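PDB 3I4K: muconate lactonizing enzyme from Corynebacterium glutamicum, which is a member of the mandelate racemase and muconate lactonizing enzyme group of the enolase superfamily and carries a bound magnesium ion. Local coordinates for residues L130-T141 / A318-E329. Sequence-based numbering, arbitrary orientation.
Sequences LGGTVRDKVDVT and AASTKAISYGTE
The carbonyl O of Ala319, at the end of helix 308-320, accepts from two successive amides: Val134 N lies 2.7 Å away, nearly in line with the C=O bond, while Arg135 N approaches in the carbonyl plane on a lone pair, at 3.3 Å. Arg135 then reaches along the helix terminus. Its chain bends at chi3 (92°), which turns NE onto Ala318 O at 3.0 Å; this oxygen lies near the guanidinium plane, but NE stands above the plane of the carbonyl. The carbonyl oxygens of Thr321 and Lys322 also lie at the edge of the guanidinium, and Ile324 O comes obliquely to 3.0 Å from Arg135 NH2, too poorly angled for a hydrogen bond, a setting that would probably suit the positive charge.

Packing is tight at the strand end. Asp139 O receives both the hydroxyl and the amide of Thr328, OG1 at 2.7 Å and N at 3.0 Å. With OG1 between the backbone N and carbonyl carbon (chi1 78°), the methyl CG2 is left to meet Val138 CB at 3.8 Å, the two side chains crossing at about a right angle. Thr141 N donates to Thr328 O beside the single beta bridge between Val140 and Thr328. Toward solvent the contact thins: Val134 CG1 merely brushes the aliphatic CG of exposed Lys322, and these two residues pack on Gly91 and Ala94 in helix 89-99 of the second subunit.

Glu329, held by Lys169 (salt bridge) and Thr303 N, has its side chain about 6 Å from the magnesium ion, so this end borders the metal site. In this TIM-barrel-like domain, strand 351-353 flanks the first barrel strand, 137-144, and Gly327 and Glu329 bond to Gly301, so residues 327-329 help close the barrel between strands 137-144 and 298-301.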
ATOM      1  N   LEU A 130      -6.217  -8.620  -1.148  1.00 42.90           N
ATOM      2  CA  LEU A 130      -5.625  -7.371  -1.618  1.00 43.46           C
ATOM      3  C   LEU A 130      -6.601  -6.197  -1.731  1.00 42.70           C
ATOM      4  O   LEU A 130      -6.335  -5.252  -2.462  1.00 41.76           O
ATOM      5  CB  LEU A 130      -4.972  -7.602  -2.985  1.00 42.81           C
ATOM      6  CG  LEU A 130      -3.950  -8.740  -3.065  1.00 42.37           C
ATOM      7  CD1 LEU A 130      -3.561  -8.972  -4.510  1.00 42.19           C
ATOM      8  CD2 LEU A 130      -2.732  -8.414  -2.211  1.00 42.82           C
ATOM      9  N   GLY A 131      -7.729  -6.266  -1.027  1.00 42.06           N
ATOM     10  CA  GLY A 131      -8.687  -5.175  -1.073  1.00 43.17           C
ATOM     11  C   GLY A 131     -10.011  -5.426  -1.776  1.00 43.21           C
ATOM     12  O   GLY A 131     -10.883  -4.553  -1.787  1.00 44.57           O
ATOM     13  N   GLY A 132     -10.184  -6.603  -2.364  1.00 43.35           N
ATOM     14  CA  GLY A 132     -11.432  -6.886  -3.051  1.00 43.80           C
ATOM     15  C   GLY A 132     -11.359  -6.539  -4.521  1.00 44.18           C
ATOM     16  O   GLY A 132     -10.269  -6.382  -5.070  1.00 45.54           O
ATOM     17  N   THR A 133     -12.503  -6.397  -5.176  1.00 44.42           N
ATOM     18  CA  THR A 133     -12.461  -6.096  -6.596  1.00 44.59           C
ATOM     19  C   THR A 133     -12.892  -4.683  -6.978  1.00 43.79           C
ATOM     20  O   THR A 133     -13.819  -4.120  -6.398  1.00 42.98           O
ATOM     21  CB  THR A 133     -13.280  -7.139  -7.412  1.00 45.43           C
ATOM     22  OG1 THR A 133     -14.645  -6.728  -7.522  1.00 48.85           O
ATOM     23  CG2 THR A 133     -13.240  -8.485  -6.723  1.00 45.87           C
ATOM     24  N   VAL A 134     -12.174  -4.125  -7.952  1.00 42.22           N
ATOM     25  CA  VAL A 134     -12.418  -2.798  -8.500  1.00 41.26           C
ATOM     26  C   VAL A 134     -12.845  -2.988  -9.954  1.00 40.91           C
ATOM     27  O   VAL A 134     -13.588  -2.172 -10.513  1.00 39.61           O
ATOM     28  CB  VAL A 134     -11.122  -1.935  -8.514  1.00 41.89           C
ATOM     29  CG1 VAL A 134     -11.419  -0.556  -9.083  1.00 40.73           C
ATOM     30  CG2 VAL A 134     -10.544  -1.816  -7.122  1.00 42.96           C
ATOM     31  N   ARG A 135     -12.364  -4.075 -10.560  1.00 41.37           N
ATOM     32  CA  ARG A 135     -12.659  -4.391 -11.957  1.00 39.89           C
ATOM     33  C   ARG A 135     -12.603  -5.900 -12.186  1.00 42.35           C
ATOM     34  O   ARG A 135     -11.951  -6.632 -11.427  1.00 39.04           O
ATOM     35  CB  ARG A 135     -11.636  -3.712 -12.865  1.00 41.52           C
ATOM     36  CG  ARG A 135     -10.219  -4.211 -12.609  1.00 45.36           C
ATOM     37  CD  ARG A 135      -9.156  -3.501 -13.439  1.00 45.23           C
ATOM     38  NE  ARG A 135      -8.571  -2.345 -12.760  1.00 49.07           N
ATOM     39  CZ  ARG A 135      -8.945  -1.093 -12.979  1.00 47.21           C
ATOM     40  NH1 ARG A 135      -9.909  -0.842 -13.856  1.00 49.36           N
ATOM     41  NH2 ARG A 135      -8.337  -0.097 -12.353  1.00 42.85           N
ATOM     42  N   ASP A 136     -13.281  -6.366 -13.235  1.00 43.85           N
ATOM     43  CA  ASP A 136     -13.288  -7.793 -13.546  1.00 48.05           C
ATOM     44  C   ASP A 136     -12.695  -8.080 -14.915  1.00 47.84           C
ATOM     45  O   ASP A 136     -12.762  -9.207 -15.403  1.00 46.87           O
ATOM     46  CB  ASP A 136     -14.709  -8.371 -13.456  1.00 49.52           C
ATOM     47  CG  ASP A 136     -15.735  -7.553 -14.225  1.00 52.08           C
ATOM     48  OD1 ASP A 136     -15.495  -7.230 -15.405  1.00 52.22           O
ATOM     49  OD2 ASP A 136     -16.801  -7.242 -13.647  1.00 56.03           O
ATOM     50  N   LYS A 137     -12.114  -7.052 -15.527  1.00 47.42           N
ATOM     51  CA  LYS A 137     -11.484  -7.183 -16.837  1.00 48.25           C
ATOM     52  C   LYS A 137     -10.573  -5.980 -17.085  1.00 47.46           C
ATOM     53  O   LYS A 137     -10.874  -4.864 -16.660  1.00 45.92           O
ATOM     54  CB  LYS A 137     -12.540  -7.272 -17.937  1.00 50.54           C
ATOM     55  CG  LYS A 137     -13.293  -5.984 -18.170  1.00 54.55           C
ATOM     56  CD  LYS A 137     -14.316  -6.135 -19.286  1.00 58.19           C
ATOM     57  CE  LYS A 137     -15.045  -4.818 -19.534  1.00 59.20           C
ATOM     58  NZ  LYS A 137     -15.911  -4.868 -20.745  1.00 61.82           N
ATOM     59  N   VAL A 138      -9.465  -6.210 -17.780  1.00 45.67           N
ATOM     60  CA  VAL A 138      -8.508  -5.147 -18.066  1.00 45.22           C
ATOM     61  C   VAL A 138      -8.161  -5.064 -19.544  1.00 45.40           C
ATOM     62  O   VAL A 138      -8.364  -6.018 -20.298  1.00 45.02           O
ATOM     63  CB  VAL A 138      -7.181  -5.360 -17.282  1.00 45.32           C
ATOM     64  CG1 VAL A 138      -7.441  -5.330 -15.781  1.00 44.95           C
ATOM     65  CG2 VAL A 138      -6.547  -6.695 -17.669  1.00 45.41           C
ATOM     66  N   ASP A 139      -7.652  -3.915 -19.969  1.00 45.02           N
ATOM     67  CA  ASP A 139      -7.243  -3.775 -21.353  1.00 43.96           C
ATOM     68  C   ASP A 139      -5.867  -4.417 -21.477  1.00 41.62           C
ATOM     69  O   ASP A 139      -5.104  -4.476 -20.507  1.00 39.63           O
ATOM     70  CB  ASP A 139      -7.202  -2.308 -21.762  1.00 44.64           C
ATOM     71  CG  ASP A 139      -8.593  -1.703 -21.853  1.00 48.93           C
ATOM     72  OD1 ASP A 139      -9.477  -2.349 -22.456  1.00 49.66           O
ATOM     73  OD2 ASP A 139      -8.809  -0.590 -21.330  1.00 50.46           O
ATOM     74  N   VAL A 140      -5.562  -4.916 -22.667  1.00 41.12           N
ATOM     75  CA  VAL A 140      -4.288  -5.572 -22.897  1.00 40.48           C
ATOM     76  C   VAL A 140      -3.588  -5.019 -24.123  1.00 39.36           C
ATOM     77  O   VAL A 140      -4.144  -5.002 -25.227  1.00 39.94           O
ATOM     78  CB  VAL A 140      -4.478  -7.106 -23.056  1.00 42.60           C
ATOM     79  CG1 VAL A 140      -3.123  -7.792 -23.282  1.00 40.00           C
ATOM     80  CG2 VAL A 140      -5.146  -7.669 -21.812  1.00 42.92           C
ATOM     81  N   THR A 141      -2.368  -4.544 -23.905  1.00 37.11           N
ATOM     82  CA  THR A 141      -1.530  -4.004 -24.964  1.00 36.23           C
ATOM     83  C   THR A 141      -0.715  -5.193 -25.461  1.00 36.40           C
ATOM     84  O   THR A 141      -0.183  -5.957 -24.654  1.00 35.39           O
ATOM     85  CB  THR A 141      -0.548  -2.925 -24.422  1.00 36.86           C
ATOM     86  OG1 THR A 141      -1.287  -1.818 -23.893  1.00 33.85           O
ATOM     87  CG2 THR A 141       0.375  -2.433 -25.531  1.00 33.62           C
ATOM     88  N   ALA A 318      -4.226  -6.342 -10.545  1.00 30.88           N
ATOM     89  CA  ALA A 318      -4.915  -5.328 -11.323  1.00 32.39           C
ATOM     90  C   ALA A 318      -6.399  -5.258 -10.960  1.00 34.93           C
ATOM     91  O   ALA A 318      -7.005  -4.185 -10.998  1.00 34.79           O
ATOM     92  CB  ALA A 318      -4.760  -5.612 -12.799  1.00 31.15           C
ATOM     93  N   ALA A 319      -6.983  -6.402 -10.611  1.00 36.16           N
ATOM     94  CA  ALA A 319      -8.396  -6.449 -10.260  1.00 37.25           C
ATOM     95  C   ALA A 319      -8.704  -5.670  -8.988  1.00 38.26           C
ATOM     96  O   ALA A 319      -9.801  -5.134  -8.833  1.00 39.60           O
ATOM     97  CB  ALA A 319      -8.850  -7.893 -10.100  1.00 38.05           C
ATOM     98  N   SER A 320      -7.730  -5.600  -8.090  1.00 38.78           N
ATOM     99  CA  SER A 320      -7.907  -4.927  -6.810  1.00 37.81           C
ATOM    100  C   SER A 320      -7.178  -3.596  -6.668  1.00 37.13           C
ATOM    101  O   SER A 320      -7.255  -2.957  -5.620  1.00 37.60           O
ATOM    102  CB  SER A 320      -7.439  -5.854  -5.699  1.00 36.62           C
ATOM    103  OG  SER A 320      -6.053  -6.115  -5.838  1.00 42.91           O
ATOM    104  N   THR A 321      -6.480  -3.169  -7.714  1.00 36.51           N
ATOM    105  CA  THR A 321      -5.718  -1.928  -7.641  1.00 32.97           C
ATOM    106  C   THR A 321      -6.222  -0.843  -8.590  1.00 33.07           C
ATOM    107  O   THR A 321      -5.977  -0.880  -9.790  1.00 31.81           O
ATOM    108  CB  THR A 321      -4.241  -2.217  -7.908  1.00 32.82           C
ATOM    109  OG1 THR A 321      -3.788  -3.220  -6.978  1.00 33.26           O
ATOM    110  CG2 THR A 321      -3.408  -0.953  -7.738  1.00 33.69           C
ATOM    111  N   LYS A 322      -6.921   0.134  -8.032  1.00 32.09           N
ATOM    112  CA  LYS A 322      -7.482   1.223  -8.817  1.00 33.37           C
ATOM    113  C   LYS A 322      -6.401   2.036  -9.530  1.00 32.11           C
ATOM    114  O   LYS A 322      -6.626   2.557 -10.630  1.00 36.61           O
ATOM    115  CB  LYS A 322      -8.294   2.134  -7.897  1.00 33.87           C
ATOM    116  CG  LYS A 322      -9.470   2.826  -8.548  1.00 38.10           C
ATOM    117  CD  LYS A 322      -9.051   3.929  -9.470  1.00 42.18           C
ATOM    118  CE  LYS A 322     -10.272   4.579 -10.102  1.00 45.85           C
ATOM    119  NZ  LYS A 322     -11.075   3.594 -10.862  1.00 46.86           N
ATOM    120  N   ALA A 323      -5.238   2.144  -8.899  1.00 31.38           N
ATOM    121  CA  ALA A 323      -4.121   2.907  -9.452  1.00 31.98           C
ATOM    122  C   ALA A 323      -3.545   2.299 -10.742  1.00 33.57           C
ATOM    123  O   ALA A 323      -2.705   2.926 -11.391  1.00 33.69           O
ATOM    124  CB  ALA A 323      -3.029   3.068  -8.402  1.00 31.33           C
ATOM    125  N   ILE A 324      -3.958   1.074 -11.093  1.00 33.28           N
ATOM    126  CA  ILE A 324      -3.516   0.484 -12.365  1.00 33.07           C
ATOM    127  C   ILE A 324      -4.509   1.208 -13.244  1.00 33.08           C
ATOM    128  O   ILE A 324      -5.628   0.751 -13.466  1.00 34.76           O
ATOM    129  CB  ILE A 324      -3.773  -1.022 -12.470  1.00 32.51           C
ATOM    130  CG1 ILE A 324      -2.846  -1.787 -11.531  1.00 30.52           C
ATOM    131  CG2 ILE A 324      -3.553  -1.475 -13.931  1.00 31.98           C
ATOM    132  CD1 ILE A 324      -1.374  -1.748 -11.940  1.00 33.68           C
ATOM    133  N   SER A 325      -4.083   2.369 -13.706  1.00 30.49           N
ATOM    134  CA  SER A 325      -4.901   3.278 -14.492  1.00 30.19           C
ATOM    135  C   SER A 325      -4.547   3.396 -15.965  1.00 31.48           C
ATOM    136  O   SER A 325      -5.116   4.237 -16.673  1.00 34.36           O
ATOM    137  CB  SER A 325      -4.763   4.650 -13.855  1.00 29.38           C
ATOM    138  OG  SER A 325      -3.376   4.886 -13.645  1.00 28.08           O
ATOM    139  N   TYR A 326      -3.620   2.566 -16.430  1.00 33.32           N
ATOM    140  CA  TYR A 326      -3.189   2.623 -17.814  1.00 31.98           C
ATOM    141  C   TYR A 326      -3.223   1.256 -18.506  1.00 33.75           C
ATOM    142  O   TYR A 326      -2.308   0.900 -19.250  1.00 32.82           O
ATOM    143  CB  TYR A 326      -1.776   3.214 -17.864  1.00 33.96           C
ATOM    144  CG  TYR A 326      -1.302   3.567 -19.250  1.00 36.51           C
ATOM    145  CD1 TYR A 326      -2.042   4.425 -20.056  1.00 34.48           C
ATOM    146  CD2 TYR A 326      -0.113   3.042 -19.757  1.00 36.74           C
ATOM    147  CE1 TYR A 326      -1.615   4.753 -21.326  1.00 36.05           C
ATOM    148  CE2 TYR A 326       0.325   3.364 -21.031  1.00 37.76           C
ATOM    149  CZ  TYR A 326      -0.431   4.225 -21.810  1.00 38.27           C
ATOM    150  OH  TYR A 326       0.014   4.577 -23.062  1.00 38.33           O
ATOM    151  N   GLY A 327      -4.287   0.499 -18.272  1.00 32.52           N
ATOM    152  CA  GLY A 327      -4.391  -0.805 -18.885  1.00 33.08           C
ATOM    153  C   GLY A 327      -3.236  -1.705 -18.479  1.00 35.35           C
ATOM    154  O   GLY A 327      -2.543  -1.430 -17.495  1.00 31.84           O
ATOM    155  N   THR A 328      -3.023  -2.774 -19.248  1.00 34.58           N
ATOM    156  CA  THR A 328      -1.964  -3.739 -18.967  1.00 35.90           C
ATOM    157  C   THR A 328      -1.387  -4.294 -20.277  1.00 35.95           C
ATOM    158  O   THR A 328      -1.781  -3.891 -21.368  1.00 35.04           O
ATOM    159  CB  THR A 328      -2.510  -4.961 -18.200  1.00 36.75           C
ATOM    160  OG1 THR A 328      -3.177  -5.831 -19.131  1.00 37.60           O
ATOM    161  CG2 THR A 328      -3.520  -4.538 -17.124  1.00 32.88           C
ATOM    162  N   GLU A 329      -0.448  -5.223 -20.136  1.00 36.38           N
ATOM    163  CA  GLU A 329       0.176  -5.916 -21.263  1.00 37.32           C
ATOM    164  C   GLU A 329       0.342  -7.351 -20.774  1.00 37.69           C
ATOM    165  O   GLU A 329       1.345  -8.008 -21.051  1.00 40.13           O
ATOM    166  CB  GLU A 329       1.549  -5.318 -21.605  1.00 36.14           C
ATOM    167  CG  GLU A 329       2.465  -5.127 -20.406  1.00 37.70           C
ATOM    168  CD  GLU A 329       3.919  -4.891 -20.789  1.00 39.86           C
ATOM    169  OE1 GLU A 329       4.183  -4.387 -21.902  1.00 39.25           O
ATOM    170  OE2 GLU A 329       4.799  -5.205 -19.958  1.00 41.24           O
TER
HETATM  171  O   HOH W   1      -3.490  -1.441 -22.162  1.00 34.71           O